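Local coordinates for conserved domain protein (Streptococcus pneumoniae, PDB 2I7R), which is of unknown function but belongs to the glyoxalase/bleomycin resistance/dioxygenase superfamily, whose members are commonly metal-dependent enzymes or ligand-binding proteins, at residues L9-S14 / S63-H68; S14-V19 / G37-T42; A21-I26 / L110-Y115; K79-L84 / L102-P107; H90-T93 / T99-L102. All blocks are in the same frame, centred on the assembly; numbering follows the deposited sequence.

Contact 1. Residues L9-S14 / S63-H68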
# COMPACT_ATOMS: atom_id res chain seq x y z
N LEU A 9 3.39 -2.94 3.41
CA LEU A 9 2.63 -3.22 2.22
C LEU A 9 3.46 -4.19 1.40
O LEU A 9 4.66 -3.96 1.19
CB LEU A 9 2.38 -1.91 1.45
CG LEU A 9 1.84 -2.00 0.03
CD1 LEU A 9 0.38 -2.52 0.00
CD2 LEU A 9 1.96 -0.66 -0.66
N ASP A 10 2.85 -5.30 0.99
CA ASP A 10 3.54 -6.21 0.09
C ASP A 10 2.99 -6.05 -1.32
O ASP A 10 1.79 -5.95 -1.51
CB ASP A 10 3.34 -7.67 0.47
CG ASP A 10 3.73 -7.99 1.90
OD1 ASP A 10 4.32 -7.14 2.59
OD2 ASP A 10 3.40 -9.12 2.32
N ILE A 11 3.87 -6.11 -2.30
CA ILE A 11 3.51 -6.18 -3.71
C ILE A 11 3.97 -7.55 -4.23
O ILE A 11 5.16 -7.91 -4.12
CB ILE A 11 4.22 -5.08 -4.59
CG1 ILE A 11 4.18 -3.69 -3.91
CG2 ILE A 11 3.64 -5.10 -6.04
CD1 ILE A 11 2.76 -3.20 -3.53
N ILE A 12 3.03 -8.30 -4.80
CA ILE A 12 3.34 -9.63 -5.34
C ILE A 12 3.73 -9.46 -6.82
O ILE A 12 2.94 -8.91 -7.64
CB ILE A 12 2.14 -10.57 -5.22
CG1 ILE A 12 1.56 -10.59 -3.82
CG2 ILE A 12 2.48 -11.96 -5.72
CD1 ILE A 12 2.62 -10.60 -2.72
N VAL A 13 4.94 -9.92 -7.14
CA VAL A 13 5.54 -9.77 -8.48
C VAL A 13 6.33 -11.05 -8.85
O VAL A 13 6.83 -11.73 -7.96
CB VAL A 13 6.44 -8.49 -8.58
CG1 VAL A 13 5.62 -7.22 -8.29
CG2 VAL A 13 7.69 -8.57 -7.66
N SER A 14 6.46 -11.36 -10.14
CA SER A 14 7.19 -12.57 -10.54
C SER A 14 8.71 -12.41 -10.57
O SER A 14 9.45 -13.39 -10.45
CB SER A 14 6.71 -13.08 -11.90
OG SER A 14 7.00 -12.10 -12.87
N SER A 63 -2.34 -3.41 -11.58
CA SER A 63 -2.37 -1.95 -11.54
C SER A 63 -3.29 -1.51 -10.40
O SER A 63 -3.75 -2.33 -9.64
CB SER A 63 -2.82 -1.37 -12.91
OG SER A 63 -2.45 0.01 -13.06
N GLY A 64 -3.53 -0.21 -10.29
CA GLY A 64 -4.59 0.27 -9.42
C GLY A 64 -4.19 0.79 -8.07
O GLY A 64 -5.01 0.91 -7.20
N ILE A 65 -2.92 1.12 -7.87
CA ILE A 65 -2.56 1.79 -6.62
C ILE A 65 -1.62 2.96 -6.86
O ILE A 65 -0.95 3.03 -7.89
CB ILE A 65 -1.95 0.82 -5.55
CG1 ILE A 65 -0.46 0.57 -5.83
CG2 ILE A 65 -2.87 -0.47 -5.38
CD1 ILE A 65 0.26 -0.37 -4.81
N ILE A 66 -1.61 3.87 -5.90
CA ILE A 66 -0.60 4.94 -5.83
C ILE A 66 -0.00 4.89 -4.43
O ILE A 66 -0.72 4.87 -3.43
CB ILE A 66 -1.22 6.34 -6.14
CG1 ILE A 66 -1.77 6.36 -7.59
CG2 ILE A 66 -0.21 7.45 -5.93
CD1 ILE A 66 -2.53 7.60 -7.99
N ILE A 67 1.32 4.82 -4.39
CA ILE A 67 2.10 4.77 -3.16
C ILE A 67 2.64 6.18 -2.99
O ILE A 67 3.50 6.61 -3.78
CB ILE A 67 3.29 3.78 -3.33
CG1 ILE A 67 2.82 2.30 -3.30
CG2 ILE A 67 4.36 4.06 -2.34
CD1 ILE A 67 3.90 1.39 -3.90
N HIS A 68 2.13 6.90 -1.98
CA HIS A 68 2.54 8.29 -1.73
C HIS A 68 3.65 8.34 -0.71
O HIS A 68 3.53 7.79 0.39
CB HIS A 68 1.39 9.17 -1.23
CG HIS A 68 0.20 9.23 -2.14
ND1 HIS A 68 -0.02 10.28 -3.01
CD2 HIS A 68 -0.85 8.39 -2.29
CE1 HIS A 68 -1.13 10.05 -3.70
NE2 HIS A 68 -1.67 8.93 -3.26

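Contact 2. Residues S14-V19 / G37-T42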
# COMPACT_ATOMS: atom_id res chain seq x y z
N SER A 14 6.46 -11.36 -10.14
CA SER A 14 7.19 -12.57 -10.54
C SER A 14 8.71 -12.41 -10.57
O SER A 14 9.45 -13.39 -10.45
CB SER A 14 6.71 -13.08 -11.90
OG SER A 14 7.00 -12.10 -12.87
N ASN A 15 9.19 -11.18 -10.71
CA ASN A 15 10.62 -10.97 -10.87
C ASN A 15 11.16 -9.97 -9.86
O ASN A 15 11.48 -8.82 -10.19
CB ASN A 15 10.94 -10.55 -12.30
CG ASN A 15 12.43 -10.57 -12.59
OD1 ASN A 15 13.26 -10.74 -11.69
ND2 ASN A 15 12.78 -10.39 -13.86
N VAL A 16 11.23 -10.41 -8.62
CA VAL A 16 11.66 -9.60 -7.52
C VAL A 16 13.02 -8.90 -7.75
O VAL A 16 13.12 -7.69 -7.50
CB VAL A 16 11.64 -10.40 -6.21
CG1 VAL A 16 12.28 -9.61 -5.08
CG2 VAL A 16 10.23 -10.77 -5.89
N PRO A 17 14.08 -9.65 -8.22
CA PRO A 17 15.34 -8.91 -8.40
C PRO A 17 15.25 -7.69 -9.32
O PRO A 17 15.80 -6.66 -8.98
CB PRO A 17 16.34 -9.98 -8.89
CG PRO A 17 15.77 -11.28 -8.31
CD PRO A 17 14.28 -11.09 -8.52
N GLN A 18 14.53 -7.79 -10.44
CA GLN A 18 14.42 -6.64 -11.36
C GLN A 18 13.54 -5.52 -10.79
O GLN A 18 13.88 -4.34 -10.87
CB GLN A 18 13.89 -7.08 -12.73
CG GLN A 18 14.07 -6.02 -13.84
CD GLN A 18 15.53 -5.58 -14.01
OE1 GLN A 18 15.87 -4.38 -13.91
NE2 GLN A 18 16.41 -6.55 -14.22
N VAL A 19 12.39 -5.91 -10.25
CA VAL A 19 11.49 -4.94 -9.65
C VAL A 19 12.23 -4.24 -8.50
O VAL A 19 12.15 -3.03 -8.36
CB VAL A 19 10.13 -5.61 -9.24
CG1 VAL A 19 9.18 -4.62 -8.55
CG2 VAL A 19 9.47 -6.22 -10.46
N GLY A 37 13.41 -14.08 -4.28
CA GLY A 37 11.96 -14.00 -4.17
C GLY A 37 11.37 -13.02 -3.17
O GLY A 37 10.16 -13.02 -2.96
N PHE A 38 12.19 -12.19 -2.56
CA PHE A 38 11.73 -11.26 -1.54
C PHE A 38 12.69 -10.10 -1.49
O PHE A 38 13.89 -10.32 -1.64
CB PHE A 38 11.72 -11.99 -0.19
CG PHE A 38 11.25 -11.16 0.98
CD1 PHE A 38 9.91 -11.17 1.38
CD2 PHE A 38 12.18 -10.45 1.77
CE1 PHE A 38 9.47 -10.44 2.52
CE2 PHE A 38 11.74 -9.70 2.91
CZ PHE A 38 10.38 -9.73 3.28
N ALA A 39 12.18 -8.89 -1.25
CA ALA A 39 12.99 -7.67 -0.97
C ALA A 39 12.24 -6.80 0.03
O ALA A 39 10.99 -6.74 0.03
CB ALA A 39 13.28 -6.87 -2.26
N GLN A 40 12.98 -6.13 0.90
CA GLN A 40 12.37 -5.31 1.92
C GLN A 40 12.95 -3.94 1.83
O GLN A 40 14.17 -3.78 1.89
CB GLN A 40 12.69 -5.87 3.33
CG GLN A 40 12.48 -4.85 4.48
CD GLN A 40 13.04 -5.38 5.81
OE1 GLN A 40 12.86 -6.56 6.13
NE2 GLN A 40 13.72 -4.53 6.57
N PHE A 41 12.08 -2.94 1.76
CA PHE A 41 12.49 -1.57 1.84
C PHE A 41 11.90 -0.97 3.09
O PHE A 41 10.77 -1.28 3.45
CB PHE A 41 11.96 -0.77 0.63
CG PHE A 41 12.59 -1.14 -0.69
CD1 PHE A 41 13.65 -0.40 -1.20
CD2 PHE A 41 12.13 -2.23 -1.42
CE1 PHE A 41 14.23 -0.72 -2.42
CE2 PHE A 41 12.71 -2.55 -2.67
CZ PHE A 41 13.75 -1.80 -3.15
N THR A 42 12.67 -0.12 3.75
CA THR A 42 12.13 0.75 4.79
C THR A 42 12.04 2.16 4.19
O THR A 42 12.99 2.66 3.57
CB THR A 42 13.00 0.67 6.07
OG1 THR A 42 13.01 -0.71 6.52
CG2 THR A 42 12.46 1.56 7.19

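Contact 3. Residues A21-I26 / L110-Y115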
# COMPACT_ATOMS: atom_id res chain seq x y z
N ALA A 21 15.63 -3.90 -8.07
CA ALA A 21 16.66 -3.04 -8.65
C ALA A 21 16.07 -1.71 -9.17
O ALA A 21 16.61 -0.63 -8.92
CB ALA A 21 17.38 -3.78 -9.76
N ASP A 22 14.94 -1.80 -9.86
CA ASP A 22 14.26 -0.61 -10.39
C ASP A 22 13.76 0.33 -9.28
O ASP A 22 13.90 1.54 -9.37
CB ASP A 22 13.07 -1.02 -11.26
CG ASP A 22 13.48 -1.67 -12.57
OD1 ASP A 22 14.68 -1.64 -12.90
OD2 ASP A 22 12.60 -2.22 -13.26
N LEU A 23 13.14 -0.25 -8.26
CA LEU A 23 12.66 0.48 -7.09
C LEU A 23 13.79 1.18 -6.32
O LEU A 23 13.62 2.31 -5.89
CB LEU A 23 11.86 -0.47 -6.18
CG LEU A 23 10.53 -0.01 -5.59
CD1 LEU A 23 9.71 0.95 -6.49
CD2 LEU A 23 9.67 -1.21 -5.10
N GLU A 24 14.96 0.55 -6.20
CA GLU A 24 16.15 1.21 -5.62
C GLU A 24 16.60 2.49 -6.35
O GLU A 24 16.94 3.47 -5.70
CB GLU A 24 17.33 0.24 -5.49
CG GLU A 24 16.96 -1.03 -4.75
CD GLU A 24 18.13 -2.00 -4.57
OE1 GLU A 24 18.89 -2.26 -5.53
OE2 GLU A 24 18.26 -2.51 -3.43
N HIS A 25 16.60 2.48 -7.69
CA HIS A 25 16.94 3.69 -8.44
C HIS A 25 15.87 4.76 -8.23
O HIS A 25 16.19 5.92 -7.98
CB HIS A 25 17.13 3.41 -9.93
CG HIS A 25 18.30 2.55 -10.24
ND1 HIS A 25 18.18 1.26 -10.70
CD2 HIS A 25 19.63 2.79 -10.14
CE1 HIS A 25 19.38 0.74 -10.88
NE2 HIS A 25 20.28 1.65 -10.55
N ILE A 26 14.61 4.36 -8.29
CA ILE A 26 13.54 5.33 -8.10
C ILE A 26 13.55 5.95 -6.70
O ILE A 26 13.35 7.16 -6.55
CB ILE A 26 12.19 4.72 -8.39
CG1 ILE A 26 12.06 4.46 -9.90
CG2 ILE A 26 11.06 5.63 -7.84
CD1 ILE A 26 11.04 3.45 -10.25
N LEU A 110 3.40 -0.28 -10.78
CA LEU A 110 3.31 0.60 -9.58
C LEU A 110 3.42 2.04 -10.03
O LEU A 110 4.14 2.31 -10.98
CB LEU A 110 4.40 0.36 -8.55
CG LEU A 110 4.42 -1.07 -7.99
CD1 LEU A 110 5.75 -1.39 -7.41
CD2 LEU A 110 3.29 -1.22 -7.02
N VAL A 111 2.73 2.92 -9.31
CA VAL A 111 2.77 4.37 -9.49
C VAL A 111 3.15 5.00 -8.14
O VAL A 111 2.61 4.64 -7.08
CB VAL A 111 1.38 4.95 -9.97
CG1 VAL A 111 1.40 6.51 -10.00
CG2 VAL A 111 0.90 4.32 -11.35
N LEU A 112 4.09 5.92 -8.17
CA LEU A 112 4.59 6.51 -6.93
C LEU A 112 4.33 8.00 -6.99
O LEU A 112 4.43 8.61 -8.06
CB LEU A 112 6.09 6.21 -6.71
CG LEU A 112 6.38 4.74 -6.30
CD1 LEU A 112 6.37 3.83 -7.50
CD2 LEU A 112 7.73 4.61 -5.55
N ASP A 113 3.98 8.56 -5.83
CA ASP A 113 3.87 10.01 -5.68
C ASP A 113 4.87 10.47 -4.64
O ASP A 113 4.83 10.02 -3.50
CB ASP A 113 2.44 10.39 -5.27
CG ASP A 113 2.26 11.88 -4.99
OD1 ASP A 113 2.96 12.69 -5.60
OD2 ASP A 113 1.42 12.22 -4.15
N PHE A 114 5.80 11.33 -5.05
CA PHE A 114 6.65 12.06 -4.11
C PHE A 114 6.00 13.43 -3.86
O PHE A 114 5.87 14.24 -4.78
CB PHE A 114 8.07 12.19 -4.68
CG PHE A 114 8.74 10.86 -4.95
CD1 PHE A 114 9.51 10.25 -3.98
CD2 PHE A 114 8.59 10.22 -6.18
CE1 PHE A 114 10.15 9.02 -4.23
CE2 PHE A 114 9.22 8.99 -6.45
CZ PHE A 114 9.99 8.38 -5.48
N TYR A 115 5.58 13.68 -2.61
CA TYR A 115 4.79 14.87 -2.31
C TYR A 115 5.22 15.57 -1.01
O TYR A 115 5.91 14.99 -0.19
CB TYR A 115 3.26 14.53 -2.27
CG TYR A 115 2.80 13.90 -0.96
CD1 TYR A 115 2.06 14.62 -0.03
CD2 TYR A 115 3.13 12.58 -0.66
CE1 TYR A 115 1.65 14.03 1.18
CE2 TYR A 115 2.73 11.99 0.51
CZ TYR A 115 1.99 12.72 1.43
OH TYR A 115 1.63 12.09 2.60

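Contact 4. Residues K79-L84 / L102-P107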
# COMPACT_ATOMS: atom_id res chain seq x y z
N LYS A 79 14.34 16.31 -10.49
CA LYS A 79 15.58 16.43 -11.23
C LYS A 79 16.32 15.08 -11.26
O LYS A 79 16.79 14.65 -12.31
CB LYS A 79 16.49 17.51 -10.62
CG LYS A 79 17.77 17.80 -11.44
CD LYS A 79 18.91 18.32 -10.57
CE LYS A 79 18.77 19.83 -10.34
NZ LYS A 79 20.14 20.46 -10.33
N ARG A 80 16.40 14.44 -10.10
CA ARG A 80 17.07 13.17 -9.95
C ARG A 80 16.44 12.15 -10.90
O ARG A 80 17.16 11.47 -11.68
CB ARG A 80 16.99 12.70 -8.49
CG ARG A 80 17.69 11.39 -8.18
CD ARG A 80 17.56 11.01 -6.72
NE ARG A 80 16.18 10.89 -6.25
CZ ARG A 80 15.35 9.87 -6.51
NH1 ARG A 80 15.74 8.84 -7.29
NH2 ARG A 80 14.10 9.89 -6.02
N LEU A 81 15.12 12.07 -10.86
CA LEU A 81 14.38 11.10 -11.65
C LEU A 81 14.46 11.36 -13.15
O LEU A 81 14.50 10.40 -13.93
CB LEU A 81 12.93 10.97 -11.18
CG LEU A 81 12.76 10.48 -9.74
CD1 LEU A 81 11.34 10.82 -9.15
CD2 LEU A 81 13.14 8.98 -9.58
N ASN A 82 14.46 12.63 -13.56
CA ASN A 82 14.57 13.02 -14.98
C ASN A 82 15.91 12.61 -15.53
O ASN A 82 15.99 12.10 -16.65
CB ASN A 82 14.41 14.54 -15.18
CG ASN A 82 12.98 14.97 -15.37
OD1 ASN A 82 12.04 14.15 -15.37
ND2 ASN A 82 12.79 16.27 -15.53
N GLU A 83 16.97 12.86 -14.76
CA GLU A 83 18.32 12.44 -15.15
C GLU A 83 18.40 10.93 -15.29
O GLU A 83 19.14 10.45 -16.12
CB GLU A 83 19.39 12.86 -14.14
CG GLU A 83 19.55 14.33 -13.87
CD GLU A 83 20.55 14.57 -12.73
OE1 GLU A 83 21.65 13.96 -12.78
OE2 GLU A 83 20.24 15.35 -11.78
N LEU A 84 17.63 10.18 -14.49
CA LEU A 84 17.59 8.72 -14.58
C LEU A 84 16.81 8.17 -15.77
O LEU A 84 16.98 7.02 -16.13
CB LEU A 84 17.01 8.10 -13.30
CG LEU A 84 17.95 7.97 -12.10
CD1 LEU A 84 17.14 7.49 -10.90
CD2 LEU A 84 19.12 7.00 -12.42
N LEU A 102 4.47 14.93 -7.40
CA LEU A 102 5.20 14.44 -8.56
C LEU A 102 4.82 12.97 -8.65
O LEU A 102 5.11 12.18 -7.74
CB LEU A 102 6.71 14.58 -8.33
CG LEU A 102 7.68 13.88 -9.29
CD1 LEU A 102 7.53 14.47 -10.70
CD2 LEU A 102 9.13 13.99 -8.76
N LEU A 103 4.19 12.61 -9.76
CA LEU A 103 3.74 11.25 -10.01
C LEU A 103 4.64 10.55 -11.00
O LEU A 103 4.87 11.06 -12.10
CB LEU A 103 2.31 11.28 -10.54
CG LEU A 103 1.53 11.16 -9.24
CD1 LEU A 103 0.66 12.36 -8.99
CD2 LEU A 103 0.80 9.80 -9.13
N VAL A 104 5.17 9.39 -10.60
CA VAL A 104 6.13 8.68 -11.46
C VAL A 104 5.71 7.22 -11.70
O VAL A 104 5.07 6.62 -10.86
CB VAL A 104 7.60 8.78 -10.94
CG1 VAL A 104 7.85 10.16 -10.36
CG2 VAL A 104 7.89 7.75 -9.89
N GLN A 105 6.05 6.69 -12.87
CA GLN A 105 5.71 5.32 -13.19
C GLN A 105 6.73 4.47 -12.50
O GLN A 105 7.93 4.63 -12.75
CB GLN A 105 5.75 5.08 -14.71
CG GLN A 105 5.27 3.68 -15.13
CD GLN A 105 3.85 3.39 -14.65
OE1 GLN A 105 2.87 4.02 -15.08
NE2 GLN A 105 3.73 2.45 -13.73
N GLY A 106 6.29 3.59 -11.60
CA GLY A 106 7.25 2.64 -10.99
C GLY A 106 7.23 1.34 -11.76
O GLY A 106 6.45 1.20 -12.73
N PRO A 107 8.09 0.35 -11.37
CA PRO A 107 8.09 -0.94 -12.11
C PRO A 107 6.85 -1.75 -11.83
O PRO A 107 6.19 -1.51 -10.81
CB PRO A 107 9.32 -1.65 -11.55
CG PRO A 107 9.44 -1.14 -10.14
CD PRO A 107 9.08 0.34 -10.27

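Contact 5. Residues H90-T93 / T99-L102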
# COMPACT_ATOMS: atom_id res chain seq x y z
N HIS A 90 3.16 12.98 -14.02
CA HIS A 90 2.64 14.33 -13.76
C HIS A 90 3.79 15.05 -13.06
O HIS A 90 4.22 14.59 -12.01
CB HIS A 90 1.37 14.26 -12.86
CG HIS A 90 0.33 15.30 -13.16
ND1 HIS A 90 -0.09 16.22 -12.22
CD2 HIS A 90 -0.37 15.58 -14.29
CE1 HIS A 90 -1.01 17.02 -12.75
NE2 HIS A 90 -1.19 16.65 -14.01
N GLY A 91 4.31 16.11 -13.69
CA GLY A 91 5.54 16.86 -13.27
C GLY A 91 5.17 17.57 -12.00
O GLY A 91 4.00 17.45 -11.59
N PRO A 92 6.12 18.25 -11.33
CA PRO A 92 5.63 18.80 -10.05
C PRO A 92 4.47 19.79 -10.26
O PRO A 92 4.48 20.58 -11.19
CB PRO A 92 6.87 19.47 -9.42
CG PRO A 92 8.05 18.85 -10.14
CD PRO A 92 7.54 18.57 -11.54
N THR A 93 3.42 19.63 -9.46
CA THR A 93 2.32 20.57 -9.45
C THR A 93 1.89 20.78 -8.01
O THR A 93 2.26 20.02 -7.13
CB THR A 93 1.14 20.12 -10.34
OG1 THR A 93 0.69 18.82 -9.95
CG2 THR A 93 1.55 20.09 -11.80
N THR A 99 -0.05 21.63 -1.53
CA THR A 99 0.39 20.25 -1.64
C THR A 99 1.06 20.08 -2.96
O THR A 99 0.41 20.12 -3.99
CB THR A 99 -0.75 19.25 -1.46
OG1 THR A 99 -1.30 19.45 -0.15
CG2 THR A 99 -0.21 17.76 -1.64
N GLU A 100 2.38 19.96 -2.94
CA GLU A 100 3.12 19.79 -4.18
C GLU A 100 3.34 18.28 -4.39
O GLU A 100 3.69 17.57 -3.46
CB GLU A 100 4.45 20.53 -4.12
CG GLU A 100 5.16 20.61 -5.46
CD GLU A 100 6.64 20.96 -5.32
OE1 GLU A 100 7.15 21.22 -4.19
OE2 GLU A 100 7.29 20.99 -6.37
N SER A 101 3.11 17.81 -5.61
CA SER A 101 3.34 16.40 -5.90
C SER A 101 3.97 16.14 -7.26
O SER A 101 4.00 16.99 -8.12
CB SER A 101 2.03 15.60 -5.76
OG SER A 101 1.17 15.90 -6.83
N LEU A 102 4.47 14.93 -7.40
CA LEU A 102 5.20 14.44 -8.56
C LEU A 102 4.82 12.97 -8.65
O LEU A 102 5.11 12.18 -7.74
CB LEU A 102 6.71 14.58 -8.33
CG LEU A 102 7.68 13.88 -9.29
CD1 LEU A 102 7.53 14.47 -10.70
CD2 LEU A 102 9.13 13.99 -8.76

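Contact 1. Residues L9-S14 / S63-H68
Strands 9-12 and 65-68 do not pair with each other: Leu9 CA lies 9.6 Å from Ile67 CA and Ile11 CA 10.4 Å from Ile65 CA, a spacing bridged by side chains alone. Two aliphatic pairs do this. Ile11 and Ile65 reach toward each other tip to tip, their CD1 methyls 4.0 Å apart. Ile65 sends its CG1 branch between the backbone N and the carbonyl carbon (chi1 81°), the crowded position, and then extends fully to point CD1 at its partner. Leu9 and Ile67 meet obliquely instead, with Leu9 CD2 lying 4.1 Å from Ile67 CG1, on the shaft of the isoleucine and not its end. All four residues are buried, and the interface carries no hydrogen bond. The intervening Asp10 and Ile66 turn the other way, Ile66 packing on Val111 and Asp113. Strand 5-12 is held on one flank by strand 46-51 and strand 65-70 is joined to strand 111-116, so the contact spans the border strands of the chain's two sheets. Both segments also enter an antiparallel ladder with the second subunit, whose His68 bonds to Asp10, and the sheets thus run on across the dimer interface.

Contact 2. Residues S14-V19 / G37-T42
Val19 N donates to Asn15 O at 3.0 Å, closing the first turn of the helix from which Val16 reaches the backbone of Gly37 and Phe38. Asn15 holds the N-cap position, and its OD1 accepts a weak but straight bond from Gln18 N (3.4 Å, 166° at the hydrogen). The main-chain bond thus closes the turn and the cap adds a weak bond, and Val16, the residue right after the cap, is the one that carries the contact. Its two methyls divide the work. CG1, anti to the backbone N (chi1 172°), comes down on the main chain at the start of the strand, 3.6 Å from Phe38 N, and also meets Ala39 CB at 4.1 Å. CG2, anti to the carbonyl carbon, rests 3.7 Å from Gly37 O and equally near Gly37 C, so the valine lies on the main chain of the glycine. This is helix-on-sheet packing: helix 16-27 covers the face of strand 38-43 that bears Ala39 and Phe41, with Cys20 touching both of these and Glu24 and Leu27 also touching Phe41. Phe38 and Gln40 alternate to the other face, where each lies against Met49 of strand 46-51, so Val16 meets the backbone of Phe38 and not its ring. Gly37 bonds through its backbone to Gln52, while Ala39 is tied to Leu50 in the same manner.

Contact 3. Residues A21-I26 / L110-Y115
Ile26 and Leu23, one helical turn apart, form two bumps on helix 21-26 with a shallow groove between them, and Leu112 of strand 111-115 points its CD2 methyl into it. That methyl lies 4.2 Å from Ile26 CG2 and 4.3 Å from Leu23 CD1. Leu23 leaves the helix obliquely; with chi1 at -135°, away from the usual staggered values, its branched end swings round toward the strand. On the far side of Ile26 the next strand residue facing the helix, Phe114, presents the edge of its ring. Ile26 CG2 is in the plane of the ring at its rim, 3.8 Å from CZ, and the two side chains cross at about a right angle. The Ile26 methyl therefore fills the hollow between Leu112 and the end of the Phe114 ring. Helix and strand run nearly parallel (17°), with axes 11.8 Å apart. Val111, Asp113 and Tyr115 occupy the opposite face, where Asp113 bonds to His68. Helix 16-27 also packs on strand 38-43 of the first sheet, so by reaching strand 111-116 of the second it joins the two halves of the fold. The carbonyl of buried Ile26, beside Phe114 CZ, accepts from Arg80 NH2; helix and strand thus cohere mainly through apolar packing, with no hydrogen bond between them, while the polar atom at their border is satisfied from helix 74-84.

Contact 4. Residues K79-L84 / L102-P107
Helix 74-84 packs on one face of the sheet holding strand 100-105, with Leu81 meeting Leu102 and Val104, two alternate residues on that face of the strand. A single methyl makes both contacts: Leu81 CD1 lies 3.8 Å from Val104 CG1 and 3.9 Å from Leu102 CD2, seated over the gap between the two. The leucine leaves the helix with CG anti to the carbonyl carbon (chi1 -61°), and its CB points toward the strand. It runs at about a right angle to Val104 and more obliquely past Leu102. Leu102 brings only its CD2 branch to this meeting and Val104 only its CG1, so one methyl from each of the three side chains makes up the contact, and no hydrogen bond crosses it. All three residues are buried, and Phe114 of the neighbouring strand also touches both Leu81 and Val104, widening the apolar floor beneath the helix. Leu102 in turn is covered by Val74 and Tyr78 from the earlier turns of the same helix. Where the strand ends, Gln105 bends its side chain forward over the next residue: NE2 donates to Gly106 O at 3.2 Å, an almost straight bond (171°) in the plane of the amide, which ties the side chain to the turn ahead of Pro107. A helix laid over one face of a mixed four-stranded sheet, its strands ordered 1-4-3-2, is the arrangement of the beta-alpha-beta-beta-beta modules of the glyoxalase superfamily.

Contact 5. Residues H90-T93 / T99-L102
Thr93 and Ser101 form an antiparallel hydrogen-bonded pair in the hairpin of strands 88-94 and 100-105, each giving and taking one main-chain bond. Ser101 N donates to Thr93 O at 2.8 Å, nearly along the C=O axis, and Thr93 N returns a bond of 3.0 Å to Ser101 O in the carbonyl plane. Both acceptors have a second, weaker contact from a CA-H group: Pro92 CA stands 3.1 Å from Ser101 O, and Glu100 CA is equally near Thr93 O. The chain turns corners at His90 and Pro92; His90 O accepts from Leu103 N. The hydroxyls of Thr93 and Ser101 share one face but stay 4.3 Å apart, OG1 to OG. Glu100 extends from the strand with CG anti to its own backbone N (chi1 -170°), which carries its carboxylate past the proline, OE2 lying 3.4 Å from Pro92 CB. Its other oxygen, OE1, has a salt bridge to Arg116. On the apolar side the Pro92 ring lies alongside Leu102, pointing the same way, with CD 4.2 Å from Leu102 CD1; Leu102 N is taken by Asp113 OD1. Main-chain bonds thus fix the register of the hairpin, while the side chains bordering the pair add a small apolar patch at one end and, at the other, a carboxylate paired with Arg116, which probably offsets the nearby Asp75.

Contacts 1, 3 and 4 are buried, without hydrogen bonds and essentially apolar across their segments; contact 2 is partly buried, and contact 5 lies at the surface, where backbone hydrogen bonds do the joining. Contacts 2 and 3 share helix 16-27, which packs on strand 38-43 along its length and on strand 111-116 through Leu23 and Ile26, so it touches both sheets. Contacts 4 and 5 share Leu102, which serves the helix in one and the hairpin in the other. Contacts 3 and 4, about 7 Å apart between centres, are stitched together by Leu112 O to Val104 N. Contact 1 joins the two sheets at the border met by the second subunit, some 20 Å between centres from contact 5.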